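Local coordinates for protein D-mandelate dehydrogenase (Rhodotorula graminis, PDB 2W2K) that probably oxidises D-mandelate reversibly to the 2-keto acid with a nicotinamide cofactor, as a member of the D-isomer specific 2-hydroxyacid dehydrogenase family, at residues 122-127 with 253-258; 173-178 with 223-228; 190-195 with 206-211; 212-217 with 240-245; 249-254 with 275-280. All blocks are in the same frame, centred on the assembly; numbering follows the deposited sequence.

In the fold
All five contacts lie in the NAD-binding Rossmann domain, whose parallel sheet has the strand order 209-210, 189-193, 165-169, 223-226, 250-254, 275-280, 299-301. Interaction 3 pairs strands at one edge of that sheet and interaction 5 strands toward the other, with centres about 19 Å apart. Interactions 1 and 2 set helices 114-130 and 173-185 against the adjacent strands 250-254 and 223-226; their centres are about 9 Å apart. Interaction 5 shares Val253 and Asn254 with interaction 1. Interaction 4 joins helices 214-220 and 240-245, which flank strand 223-226 in sequence. Along the chain, interactions 2, 3 and 4 fall between the two halves of interaction 1. The ends of strands 189-193, 223-226 and 250-254 and the start of helix 173-185 together bring NAD(+)-binding residues to the cofactor site.

Interaction 1 of 5, residues 122-127 with 253-258; sequences LYLILS and VNTARG
Leu124 and Val253 carry the tight part of this helix-on-sheet contact, with Leu124 CB set 3.8 Å from Val253 CG1. The same methyl group lies 4.0 Å from Ile125 N, so it rests against the helix backbone as well as a side chain. Val253 spreads its two branches over two helix residues: CG1, beside its own backbone N (chi1 -51°), takes Leu124, while CG2 faces Ile125 CG1 at 4.2 Å, the two side chains crossing at about a right angle. Toward the end of strand 250-254 the packing thins. Leu124 CD1 is 4.0 Å from Thr255 CG2, these side chains sliding past each other in opposite directions, and beyond them the loop swings off the helix to the partly exposed Ala256 and Arg257. That departure is shaped by Asn254, whose OD1 accepts from Ala256 N at 3.0 Å in an Asx turn and whose ND2 donates to Arg257 O. Thr255 and Ala256 are NAD(+)-binding residues. The side-chain atoms that meet are carbons, and the segments share no hydrogen bond; the chemistry thus implies that here the helix meets strand 250-254 through buried apolar packing, while the side-chain bonds of Asn254 stay within 254-257 and organise the cofactor-binding turn.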
# COMPACT_ATOMS: atom_id res chain seq x y z
N LEU B 122 -5.34 -3.97 -0.09
CA LEU B 122 -4.84 -2.91 -1.00
C LEU B 122 -3.31 -2.77 -0.92
O LEU B 122 -2.64 -2.60 -1.96
CB LEU B 122 -5.52 -1.54 -0.74
CG LEU B 122 -5.42 -0.54 -1.93
CD1 LEU B 122 -6.38 -0.93 -3.08
CD2 LEU B 122 -5.70 0.89 -1.45
N TYR B 123 -2.75 -2.86 0.29
CA TYR B 123 -1.28 -2.91 0.50
C TYR B 123 -0.61 -4.08 -0.28
O TYR B 123 0.41 -3.88 -0.97
CB TYR B 123 -0.98 -3.00 2.02
CG TYR B 123 0.47 -3.35 2.39
CD1 TYR B 123 1.42 -2.34 2.58
CD2 TYR B 123 0.86 -4.69 2.60
CE1 TYR B 123 2.75 -2.66 2.95
CE2 TYR B 123 2.21 -5.01 2.95
CZ TYR B 123 3.13 -4.00 3.12
OH TYR B 123 4.45 -4.30 3.49
N LEU B 124 -1.18 -5.29 -0.16
CA LEU B 124 -0.63 -6.46 -0.90
C LEU B 124 -0.74 -6.29 -2.43
O LEU B 124 0.17 -6.69 -3.17
CB LEU B 124 -1.32 -7.75 -0.45
CG LEU B 124 -1.22 -8.17 1.04
CD1 LEU B 124 -2.08 -9.41 1.27
CD2 LEU B 124 0.27 -8.43 1.42
N ILE B 125 -1.85 -5.70 -2.90
CA ILE B 125 -2.04 -5.38 -4.36
C ILE B 125 -0.95 -4.42 -4.88
O ILE B 125 -0.32 -4.66 -5.94
CB ILE B 125 -3.49 -4.84 -4.68
CG1 ILE B 125 -4.53 -5.95 -4.48
CG2 ILE B 125 -3.58 -4.32 -6.14
CD1 ILE B 125 -6.04 -5.44 -4.46
N LEU B 126 -0.72 -3.33 -4.14
CA LEU B 126 0.38 -2.42 -4.45
C LEU B 126 1.74 -3.16 -4.43
O LEU B 126 2.53 -3.03 -5.37
CB LEU B 126 0.38 -1.19 -3.52
CG LEU B 126 -0.74 -0.15 -3.75
CD1 LEU B 126 -1.04 0.71 -2.49
CD2 LEU B 126 -0.46 0.75 -4.96
N SER B 127 1.99 -3.96 -3.38
CA SER B 127 3.25 -4.74 -3.30
C SER B 127 3.54 -5.65 -4.51
O SER B 127 4.67 -5.66 -5.03
CB SER B 127 3.33 -5.54 -1.97
OG SER B 127 4.63 -6.10 -1.81
N VAL B 253 -3.35 -12.31 -4.55
CA VAL B 253 -3.30 -11.99 -3.10
C VAL B 253 -4.41 -12.73 -2.31
O VAL B 253 -5.49 -13.00 -2.85
CB VAL B 253 -3.35 -10.44 -2.80
CG1 VAL B 253 -2.28 -9.66 -3.63
CG2 VAL B 253 -4.72 -9.86 -3.01
N ASN B 254 -4.13 -13.05 -1.04
CA ASN B 254 -5.12 -13.75 -0.18
C ASN B 254 -5.21 -13.09 1.21
O ASN B 254 -4.18 -12.99 1.92
CB ASN B 254 -4.76 -15.26 -0.05
CG ASN B 254 -5.86 -16.09 0.64
OD1 ASN B 254 -7.00 -15.64 0.85
ND2 ASN B 254 -5.52 -17.35 0.95
N THR B 255 -6.42 -12.63 1.57
CA THR B 255 -6.70 -12.12 2.93
C THR B 255 -7.81 -12.91 3.64
O THR B 255 -8.26 -12.51 4.73
CB THR B 255 -7.04 -10.61 2.93
OG1 THR B 255 -8.22 -10.36 2.12
CG2 THR B 255 -5.85 -9.78 2.39
N ALA B 256 -8.22 -14.04 3.05
CA ALA B 256 -9.33 -14.86 3.57
C ALA B 256 -8.89 -15.85 4.66
O ALA B 256 -8.68 -15.45 5.81
CB ALA B 256 -10.07 -15.55 2.38
N ARG B 257 -8.75 -17.14 4.33
CA ARG B 257 -8.05 -18.09 5.22
C ARG B 257 -6.97 -18.86 4.42
O ARG B 257 -7.08 -19.03 3.20
CB ARG B 257 -9.05 -19.06 5.90
CG ARG B 257 -9.94 -18.43 6.99
CD ARG B 257 -9.16 -18.04 8.27
NE ARG B 257 -9.81 -16.92 8.96
CZ ARG B 257 -10.74 -17.05 9.90
NH1 ARG B 257 -11.15 -18.25 10.29
NH2 ARG B 257 -11.27 -15.96 10.45
N GLY B 258 -5.93 -19.31 5.11
CA GLY B 258 -4.77 -19.96 4.45
C GLY B 258 -5.10 -21.13 3.51
O GLY B 258 -4.64 -21.13 2.36

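Interaction 2 of 5, residues 173-178 with 223-228; sequences AIQKEI and CVSVSV
This is a polar helix-to-strand contact in the Rossmann domain, where the first turns of helix 173-185 lie over the end of strand 223-226. The short axes approach to 10.3 Å and run roughly antiparallel, 149° between their N-to-C directions. Gln175 bridges the gap with its amide. Its CG lies opposite the backbone N (chi1 -166°), and a bend at chi2 (91°) turns the amide onto Ser225. Ser225 OG donates to Gln175 OE1 over 2.8 Å, in the carbonyl plane and on a lone pair, while Gln175 NE2 donates to Ser225 O at 3.0 Å from well above the plane of the Ser225 carbonyl. The two bonds, with a further one from NE2 to Gly170 O, fix the rotation of the buried amide. Replacing Gln175 by a leucine would probably leave Ser225 OG and the carbonyls of Ser225 and Gly170 without these partners inside the fold. Around the amide, Ser227 CB packs 3.6 Å from Gln175 NE2 and Ile178 CD1 lies 3.8 Å from Ser225 OG. Water 1 accepts from Gln175 N and is also hydrogen-bonded to Ser227 OG at 2.9 Å. Ala173, Ile174 and Val228 bind NAD(+), so the contact borders the cofactor site. Gln175 also packs on Ala168 of strand 165-169, Ile178 reaches Ala121 of helix 114-130, and Val224 bonds through its backbone to strand 250-254 on the other side.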
# COMPACT_ATOMS: atom_id res chain seq x y z
N ALA B 173 -18.91 -8.15 1.73
CA ALA B 173 -18.69 -6.80 2.30
C ALA B 173 -17.23 -6.30 2.21
O ALA B 173 -16.98 -5.15 1.79
CB ALA B 173 -19.22 -6.73 3.73
N ILE B 174 -16.28 -7.16 2.58
CA ILE B 174 -14.85 -6.76 2.56
C ILE B 174 -14.41 -6.50 1.12
O ILE B 174 -13.76 -5.49 0.85
CB ILE B 174 -13.92 -7.80 3.28
CG1 ILE B 174 -14.14 -7.77 4.80
CG2 ILE B 174 -12.43 -7.55 2.97
CD1 ILE B 174 -13.54 -8.94 5.56
N GLN B 175 -14.75 -7.42 0.20
CA GLN B 175 -14.36 -7.25 -1.23
C GLN B 175 -14.96 -6.00 -1.91
O GLN B 175 -14.30 -5.36 -2.75
CB GLN B 175 -14.68 -8.51 -2.05
CG GLN B 175 -14.00 -8.55 -3.47
CD GLN B 175 -12.61 -9.23 -3.46
OE1 GLN B 175 -11.58 -8.56 -3.27
NE2 GLN B 175 -12.58 -10.55 -3.66
N LYS B 176 -16.21 -5.63 -1.55
CA LYS B 176 -16.81 -4.39 -2.05
C LYS B 176 -15.95 -3.17 -1.70
O LYS B 176 -15.84 -2.24 -2.52
CB LYS B 176 -18.27 -4.22 -1.58
CG LYS B 176 -19.25 -5.23 -2.22
CD LYS B 176 -20.67 -5.03 -1.61
CE LYS B 176 -21.71 -5.96 -2.23
NZ LYS B 176 -23.07 -5.66 -1.63
N GLU B 177 -15.31 -3.21 -0.53
CA GLU B 177 -14.41 -2.10 -0.11
C GLU B 177 -13.04 -2.20 -0.79
O GLU B 177 -12.49 -1.17 -1.20
CB GLU B 177 -14.25 -2.06 1.42
CG GLU B 177 -15.41 -1.33 2.15
CD GLU B 177 -15.43 0.18 1.83
OE1 GLU B 177 -14.60 0.92 2.41
OE2 GLU B 177 -16.29 0.62 1.02
N ILE B 178 -12.47 -3.42 -0.89
CA ILE B 178 -11.29 -3.66 -1.74
C ILE B 178 -11.51 -3.05 -3.16
O ILE B 178 -10.68 -2.26 -3.65
CB ILE B 178 -10.85 -5.18 -1.81
CG1 ILE B 178 -10.54 -5.75 -0.40
CG2 ILE B 178 -9.63 -5.35 -2.75
CD1 ILE B 178 -10.27 -7.29 -0.39
N CYS B 223 -4.49 -9.21 -11.67
CA CYS B 223 -4.29 -9.61 -10.26
C CYS B 223 -5.61 -10.20 -9.70
O CYS B 223 -6.67 -9.57 -9.80
CB CYS B 223 -3.88 -8.39 -9.41
SG CYS B 223 -3.41 -8.77 -7.65
N VAL B 224 -5.53 -11.40 -9.12
CA VAL B 224 -6.69 -12.03 -8.43
C VAL B 224 -6.73 -11.64 -6.93
O VAL B 224 -5.68 -11.66 -6.27
CB VAL B 224 -6.68 -13.58 -8.62
CG1 VAL B 224 -7.73 -14.28 -7.73
CG2 VAL B 224 -6.92 -13.96 -10.10
N SER B 225 -7.92 -11.30 -6.40
CA SER B 225 -8.10 -11.05 -4.95
C SER B 225 -9.05 -12.09 -4.35
O SER B 225 -10.24 -12.14 -4.71
CB SER B 225 -8.65 -9.63 -4.67
OG SER B 225 -8.95 -9.43 -3.28
N VAL B 226 -8.51 -12.91 -3.44
CA VAL B 226 -9.31 -13.98 -2.75
C VAL B 226 -9.96 -13.44 -1.46
O VAL B 226 -9.26 -13.09 -0.50
CB VAL B 226 -8.44 -15.27 -2.45
CG1 VAL B 226 -9.29 -16.40 -1.80
CG2 VAL B 226 -7.73 -15.79 -3.75
N SER B 227 -11.31 -13.42 -1.42
CA SER B 227 -12.08 -12.99 -0.22
C SER B 227 -13.43 -13.72 -0.16
O SER B 227 -14.46 -13.20 -0.63
CB SER B 227 -12.28 -11.46 -0.22
OG SER B 227 -12.86 -11.00 1.01
N VAL B 228 -13.43 -14.92 0.43
CA VAL B 228 -14.62 -15.78 0.57
C VAL B 228 -14.59 -16.44 1.96
O VAL B 228 -13.51 -16.58 2.56
CB VAL B 228 -14.67 -16.94 -0.51
CG1 VAL B 228 -14.99 -16.41 -1.90
CG2 VAL B 228 -13.38 -17.77 -0.51
O HOH W 1 -15.68 -10.19 1.01

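Interaction 3 of 5, residues 190-195 with 206-211; sequences LVYYDV and LGAERV
Leu190 CD2 sits in an apolar corner, 3.8 Å from both Leu206 CD1 and Ala208 CB. On the sheet face bearing Val191, CG1 of that residue meets Val211 CG1 at 3.7 Å, the side chains crossing at about a right angle. Tyr192 and Arg210 occupy the other face. With CG between the backbone N and the carbonyl carbon (chi1 79°), the Tyr192 ring is stood against the neighbouring strand, where it receives the arginine chain over one face: Arg210 CG is 4.0 Å from the ring centroid, 26° off its normal, a CH-pi contact. The backbones pair in parallel, with Tyr192 N donating to Glu209 O and Val211 N to Tyr192 O, both at 3.0 Å. Farther out, the extended Arg210 chain brings NH2 to Asp194 O at 2.8 Å, the oxygen lying at the edge of the guanidinium and in its plane. Water 4 extends this polar edge, accepting from Asp194 N and Arg210 NE and donating to Val211 O. Asp194, an NAD(+)-binding residue, directs its carboxylate elsewhere, OD2 accepting from Leu171 N. The paired strands complete a beta-alpha-beta crossover through helix 200-206; strand 165-169 flanks 189-193 on its other side, helix 214-220 packs on Val191 and Val211, and helix 173-185 on Leu190.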
# COMPACT_ATOMS: atom_id res chain seq x y z
N LEU B 190 -12.89 -3.90 -12.90
CA LEU B 190 -13.36 -5.02 -12.06
C LEU B 190 -14.10 -6.12 -12.84
O LEU B 190 -15.06 -5.82 -13.56
CB LEU B 190 -14.27 -4.53 -10.90
CG LEU B 190 -14.78 -5.60 -9.90
CD1 LEU B 190 -13.65 -6.21 -9.05
CD2 LEU B 190 -15.87 -5.02 -8.98
N VAL B 191 -13.64 -7.37 -12.70
CA VAL B 191 -14.40 -8.59 -13.13
C VAL B 191 -14.57 -9.47 -11.89
O VAL B 191 -13.65 -9.53 -11.04
CB VAL B 191 -13.68 -9.35 -14.27
CG1 VAL B 191 -14.48 -10.59 -14.72
CG2 VAL B 191 -13.47 -8.41 -15.48
N TYR B 192 -15.73 -10.11 -11.73
CA TYR B 192 -15.97 -10.94 -10.52
C TYR B 192 -16.69 -12.28 -10.71
O TYR B 192 -17.49 -12.44 -11.65
CB TYR B 192 -16.70 -10.14 -9.42
CG TYR B 192 -18.23 -9.97 -9.59
CD1 TYR B 192 -19.12 -10.76 -8.84
CD2 TYR B 192 -18.77 -9.01 -10.45
CE1 TYR B 192 -20.52 -10.62 -8.96
CE2 TYR B 192 -20.18 -8.87 -10.60
CZ TYR B 192 -21.04 -9.68 -9.84
OH TYR B 192 -22.43 -9.56 -9.93
N TYR B 193 -16.38 -13.22 -9.81
CA TYR B 193 -17.19 -14.44 -9.59
C TYR B 193 -17.79 -14.40 -8.17
O TYR B 193 -17.07 -14.13 -7.20
CB TYR B 193 -16.38 -15.74 -9.81
CG TYR B 193 -17.17 -16.95 -9.30
CD1 TYR B 193 -18.05 -17.63 -10.12
CD2 TYR B 193 -17.11 -17.31 -7.95
CE1 TYR B 193 -18.85 -18.68 -9.63
CE2 TYR B 193 -17.90 -18.35 -7.45
CZ TYR B 193 -18.75 -19.03 -8.29
OH TYR B 193 -19.54 -20.05 -7.76
N ASP B 194 -19.11 -14.67 -8.06
CA ASP B 194 -19.73 -14.98 -6.75
C ASP B 194 -20.95 -15.88 -6.89
O ASP B 194 -21.58 -15.96 -7.95
CB ASP B 194 -20.10 -13.73 -5.95
CG ASP B 194 -19.93 -13.94 -4.42
OD1 ASP B 194 -19.63 -15.09 -3.97
OD2 ASP B 194 -20.03 -12.96 -3.68
N VAL B 195 -21.30 -16.55 -5.79
CA VAL B 195 -22.46 -17.44 -5.76
C VAL B 195 -23.79 -16.68 -6.01
O VAL B 195 -24.77 -17.27 -6.47
CB VAL B 195 -22.50 -18.28 -4.45
CG1 VAL B 195 -21.29 -19.18 -4.38
CG2 VAL B 195 -22.55 -17.37 -3.22
N LEU B 206 -19.27 0.22 -9.39
CA LEU B 206 -17.93 -0.36 -9.57
C LEU B 206 -17.59 -0.66 -11.03
O LEU B 206 -16.45 -0.99 -11.34
CB LEU B 206 -17.76 -1.63 -8.71
CG LEU B 206 -17.88 -1.53 -7.18
CD1 LEU B 206 -17.81 -2.93 -6.51
CD2 LEU B 206 -16.80 -0.60 -6.59
N GLY B 207 -18.58 -0.54 -11.91
CA GLY B 207 -18.44 -0.99 -13.29
C GLY B 207 -18.16 -2.48 -13.36
O GLY B 207 -17.35 -2.92 -14.19
N ALA B 208 -18.82 -3.26 -12.50
CA ALA B 208 -18.52 -4.69 -12.30
C ALA B 208 -19.07 -5.56 -13.43
O ALA B 208 -20.25 -5.44 -13.78
CB ALA B 208 -19.08 -5.16 -10.94
N GLU B 209 -18.21 -6.42 -14.01
CA GLU B 209 -18.67 -7.42 -14.99
C GLU B 209 -18.64 -8.82 -14.35
O GLU B 209 -17.60 -9.25 -13.91
CB GLU B 209 -17.78 -7.40 -16.25
CG GLU B 209 -18.20 -8.45 -17.29
CD GLU B 209 -17.19 -8.65 -18.43
OE1 GLU B 209 -16.30 -7.80 -18.62
OE2 GLU B 209 -17.31 -9.68 -19.12
N ARG B 210 -19.79 -9.50 -14.28
CA ARG B 210 -19.86 -10.86 -13.71
C ARG B 210 -19.48 -11.94 -14.75
O ARG B 210 -19.91 -11.88 -15.92
CB ARG B 210 -21.27 -11.14 -13.14
CG ARG B 210 -21.40 -12.37 -12.21
CD ARG B 210 -22.87 -12.66 -11.79
NE ARG B 210 -22.92 -13.70 -10.75
CZ ARG B 210 -24.01 -14.34 -10.34
NH1 ARG B 210 -25.21 -14.10 -10.89
NH2 ARG B 210 -23.91 -15.27 -9.38
N VAL B 211 -18.71 -12.94 -14.33
CA VAL B 211 -18.50 -14.17 -15.12
C VAL B 211 -19.09 -15.39 -14.42
O VAL B 211 -19.39 -15.34 -13.23
CB VAL B 211 -17.00 -14.39 -15.55
CG1 VAL B 211 -16.51 -13.23 -16.44
CG2 VAL B 211 -16.08 -14.57 -14.32
O HOH W 2 -14.65 -1.60 -13.50
O HOH W 3 -14.92 -4.39 -15.82
O HOH W 4 -20.62 -15.31 -10.72

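Interaction 4 of 5, residues 212-217 with 240-245; sequences DSLEEL and EAFFAA
Two helices on the same side of the Rossmann sheet meet here, 214-220 and 240-245, their nearest CA atoms being those of Glu215 and Ala245. Phe242 provides the wedge: its ring, carried on a CG anti to the backbone N (chi1 -170°), brings CE1 to 3.3 Å from Leu214 O and 4.1 Å from Leu214 CB. Leu217 CD1 approaches the ring edge near its plane, 4.3 Å from Phe242 CZ. Replacing Phe242 by an alanine would probably open a gap between the two helices where the ring now meets Leu214 and Leu217. Toward solvent, Glu215 CG lies 3.9 Å from Ala245 CB, and water 5 donates to both Glu215 OE1 (2.8 Å) and Ala241 O. The start of helix 214-220 is fixed by a capping box, in which Glu216 N donates to Ser213 OG at 3.2 Å and Glu216 OE1 accepts weakly from Ser213 N in return. The chemistry implies a two-sided interface: inside, ring against leucine carbon and a backbone carbonyl; outside, Glu215 against Ala245 plus one bridging water.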
# COMPACT_ATOMS: atom_id res chain seq x y z
N ASP B 212 -19.27 -16.50 -15.16
CA ASP B 212 -19.99 -17.68 -14.63
C ASP B 212 -19.14 -18.72 -13.88
O ASP B 212 -19.68 -19.48 -13.05
CB ASP B 212 -20.76 -18.41 -15.75
CG ASP B 212 -21.76 -17.49 -16.47
OD1 ASP B 212 -22.47 -16.71 -15.80
OD2 ASP B 212 -21.81 -17.56 -17.71
N SER B 213 -17.84 -18.75 -14.16
CA SER B 213 -16.95 -19.77 -13.56
C SER B 213 -15.60 -19.23 -13.06
O SER B 213 -15.15 -18.15 -13.48
CB SER B 213 -16.70 -20.89 -14.58
OG SER B 213 -15.75 -20.48 -15.56
N LEU B 214 -14.94 -19.99 -12.19
CA LEU B 214 -13.61 -19.62 -11.67
C LEU B 214 -12.49 -19.64 -12.73
O LEU B 214 -11.57 -18.82 -12.67
CB LEU B 214 -13.22 -20.52 -10.49
CG LEU B 214 -14.02 -20.36 -9.20
CD1 LEU B 214 -13.90 -21.59 -8.33
CD2 LEU B 214 -13.57 -19.08 -8.44
N GLU B 215 -12.55 -20.59 -13.67
CA GLU B 215 -11.59 -20.58 -14.80
C GLU B 215 -11.74 -19.34 -15.73
O GLU B 215 -10.73 -18.79 -16.19
CB GLU B 215 -11.56 -21.92 -15.56
CG GLU B 215 -10.63 -22.96 -14.82
CD GLU B 215 -10.57 -24.35 -15.47
OE1 GLU B 215 -10.08 -24.46 -16.61
OE2 GLU B 215 -11.00 -25.33 -14.83
N GLU B 216 -12.97 -18.90 -15.98
CA GLU B 216 -13.24 -17.64 -16.69
C GLU B 216 -12.65 -16.42 -15.95
O GLU B 216 -11.99 -15.55 -16.55
CB GLU B 216 -14.75 -17.47 -16.90
CG GLU B 216 -15.32 -18.46 -17.93
CD GLU B 216 -16.84 -18.46 -18.02
OE1 GLU B 216 -17.52 -17.69 -17.30
OE2 GLU B 216 -17.36 -19.25 -18.86
N LEU B 217 -12.87 -16.37 -14.64
CA LEU B 217 -12.29 -15.30 -13.80
C LEU B 217 -10.76 -15.31 -13.86
O LEU B 217 -10.16 -14.26 -14.13
CB LEU B 217 -12.80 -15.43 -12.34
CG LEU B 217 -12.57 -14.32 -11.28
CD1 LEU B 217 -11.12 -14.29 -10.76
CD2 LEU B 217 -13.07 -12.91 -11.73
N GLU B 240 -4.32 -26.32 -8.79
CA GLU B 240 -3.58 -26.46 -10.07
C GLU B 240 -4.36 -25.97 -11.31
O GLU B 240 -3.79 -25.25 -12.16
CB GLU B 240 -3.07 -27.90 -10.26
CG GLU B 240 -2.07 -28.32 -9.19
N ALA B 241 -5.64 -26.34 -11.43
CA ALA B 241 -6.43 -25.96 -12.64
C ALA B 241 -6.66 -24.43 -12.75
O ALA B 241 -6.69 -23.84 -13.85
CB ALA B 241 -7.76 -26.70 -12.66
N PHE B 242 -6.83 -23.80 -11.59
CA PHE B 242 -7.01 -22.34 -11.54
C PHE B 242 -5.76 -21.63 -12.05
O PHE B 242 -5.87 -20.71 -12.90
CB PHE B 242 -7.33 -21.86 -10.11
CG PHE B 242 -7.77 -20.40 -10.04
CD1 PHE B 242 -9.11 -20.07 -10.06
CD2 PHE B 242 -6.82 -19.37 -9.95
CE1 PHE B 242 -9.55 -18.72 -10.01
CE2 PHE B 242 -7.23 -18.00 -9.86
CZ PHE B 242 -8.61 -17.68 -9.91
N PHE B 243 -4.59 -22.02 -11.54
CA PHE B 243 -3.32 -21.42 -11.98
C PHE B 243 -3.04 -21.70 -13.47
O PHE B 243 -2.56 -20.79 -14.20
CB PHE B 243 -2.13 -21.84 -11.10
CG PHE B 243 -2.21 -21.31 -9.67
CD1 PHE B 243 -2.27 -19.93 -9.42
CD2 PHE B 243 -2.21 -22.20 -8.59
CE1 PHE B 243 -2.35 -19.43 -8.10
CE2 PHE B 243 -2.28 -21.71 -7.26
CZ PHE B 243 -2.35 -20.32 -7.02
N ALA B 244 -3.35 -22.92 -13.93
CA ALA B 244 -3.24 -23.23 -15.38
C ALA B 244 -4.03 -22.26 -16.26
O ALA B 244 -3.58 -21.89 -17.39
CB ALA B 244 -3.63 -24.72 -15.68
N ALA B 245 -5.19 -21.82 -15.75
CA ALA B 245 -6.06 -20.87 -16.48
C ALA B 245 -5.59 -19.40 -16.45
O ALA B 245 -5.99 -18.62 -17.32
CB ALA B 245 -7.55 -20.99 -16.03
O HOH W 5 -7.36 -25.05 -16.21

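Interaction 5 of 5, residues 249-254 with 275-280; sequences GSRIVN and LLSAGL
Strands 250-254 and 275-280 run in parallel as the two strands of a beta-alpha-beta crossover through helix 263-271, within the Rossmann sheet. Their axes lie 4.7 Å apart and only 3° from parallel. Backbone hydrogen bonds set the register: Gly279 N donates to Ile252 O at 2.9 Å, Asn254 N to Gly279 O, and Leu276 N to Ser250 O, while Ile252 N to Ser277 O is weak. A beta bulge interrupts the pairing between Ser250 and Arg251, as Ser250 pairs with Leu275 but Arg251 with Ser277. CA-H...O contacts supplement these bonds, the shortest having Val253 CA 3.1 Å from Gly279 O. The absence of a side chain at Gly279 matters, since a CB there would lie close to Val253 CG1.

Apolar packing gathers on the face of Ile252 and Leu275. Ile252 CG2, turned to the neighbouring strand by its place between the backbone N and the carbonyl carbon, touches Ala278 CB at 3.9 Å and Leu275 CD1 at 4.1 Å. Farther along that face, Leu280 CD2 closes on Asn254 CB at 3.8 Å.

Polar ends are satisfied mainly beyond the pair: Ser250 OG is bonded to Lys247 O, Arg251 NH1 to Asp222 O and Ser277 OG to Val128 O. On the face carrying Arg251, its CG comes within 3.4 Å of Ser277 OG.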
# COMPACT_ATOMS: atom_id res chain seq x y z
N GLY B 249 2.73 -14.34 -16.29
CA GLY B 249 3.18 -13.11 -15.62
C GLY B 249 2.14 -12.40 -14.75
O GLY B 249 2.27 -11.19 -14.46
N SER B 250 1.11 -13.14 -14.33
CA SER B 250 0.02 -12.58 -13.48
C SER B 250 0.37 -12.66 -11.96
O SER B 250 1.49 -13.08 -11.57
CB SER B 250 -1.30 -13.29 -13.80
OG SER B 250 -1.14 -14.70 -13.72
N ARG B 251 -0.60 -12.27 -11.12
CA ARG B 251 -0.38 -11.97 -9.69
C ARG B 251 -1.59 -12.44 -8.87
O ARG B 251 -2.72 -12.46 -9.41
CB ARG B 251 -0.18 -10.45 -9.49
CG ARG B 251 0.92 -9.83 -10.37
CD ARG B 251 0.77 -8.31 -10.50
NE ARG B 251 1.60 -7.78 -11.58
CZ ARG B 251 1.25 -7.80 -12.88
NH1 ARG B 251 0.10 -8.36 -13.30
NH2 ARG B 251 2.07 -7.26 -13.77
N ILE B 252 -1.36 -12.82 -7.59
CA ILE B 252 -2.50 -13.19 -6.69
C ILE B 252 -2.27 -12.74 -5.23
O ILE B 252 -1.12 -12.75 -4.76
CB ILE B 252 -2.82 -14.71 -6.75
CG1 ILE B 252 -4.12 -15.04 -5.98
CG2 ILE B 252 -1.63 -15.55 -6.27
CD1 ILE B 252 -4.67 -16.45 -6.34
N VAL B 253 -3.35 -12.31 -4.55
CA VAL B 253 -3.30 -11.99 -3.10
C VAL B 253 -4.41 -12.73 -2.31
O VAL B 253 -5.49 -13.00 -2.85
CB VAL B 253 -3.35 -10.44 -2.80
CG1 VAL B 253 -2.28 -9.66 -3.63
CG2 VAL B 253 -4.72 -9.86 -3.01
N ASN B 254 -4.13 -13.05 -1.04
CA ASN B 254 -5.12 -13.75 -0.18
C ASN B 254 -5.21 -13.09 1.21
O ASN B 254 -4.18 -12.99 1.92
CB ASN B 254 -4.76 -15.26 -0.05
CG ASN B 254 -5.86 -16.09 0.64
OD1 ASN B 254 -7.00 -15.64 0.85
ND2 ASN B 254 -5.52 -17.35 0.95
N LEU B 275 3.18 -17.28 -12.52
CA LEU B 275 2.99 -16.08 -11.68
C LEU B 275 4.29 -15.29 -11.56
O LEU B 275 5.35 -15.88 -11.34
CB LEU B 275 2.51 -16.49 -10.27
CG LEU B 275 1.13 -17.15 -10.09
CD1 LEU B 275 0.99 -17.65 -8.66
CD2 LEU B 275 -0.02 -16.20 -10.43
N LEU B 276 4.21 -13.96 -11.72
CA LEU B 276 5.32 -13.05 -11.40
C LEU B 276 5.52 -12.88 -9.89
O LEU B 276 6.68 -12.88 -9.37
CB LEU B 276 5.06 -11.67 -12.05
CG LEU B 276 6.07 -10.55 -11.70
CD1 LEU B 276 7.44 -10.89 -12.32
CD2 LEU B 276 5.58 -9.18 -12.15
N SER B 277 4.40 -12.73 -9.18
CA SER B 277 4.43 -12.31 -7.77
C SER B 277 3.14 -12.74 -7.04
O SER B 277 2.09 -13.01 -7.69
CB SER B 277 4.65 -10.78 -7.66
OG SER B 277 3.68 -10.08 -8.43
N ALA B 278 3.22 -12.84 -5.71
CA ALA B 278 2.05 -13.20 -4.87
C ALA B 278 2.15 -12.54 -3.49
O ALA B 278 3.27 -12.22 -3.03
CB ALA B 278 1.92 -14.75 -4.74
N GLY B 279 1.00 -12.32 -2.84
CA GLY B 279 0.95 -11.72 -1.48
C GLY B 279 0.01 -12.50 -0.56
O GLY B 279 -1.18 -12.62 -0.87
N LEU B 280 0.53 -13.04 0.55
CA LEU B 280 -0.25 -13.83 1.51
C LEU B 280 -0.20 -13.23 2.93
O LEU B 280 0.90 -13.17 3.55
CB LEU B 280 0.24 -15.29 1.58
CG LEU B 280 0.26 -16.24 0.37
CD1 LEU B 280 0.68 -17.66 0.84
CD2 LEU B 280 -1.10 -16.31 -0.39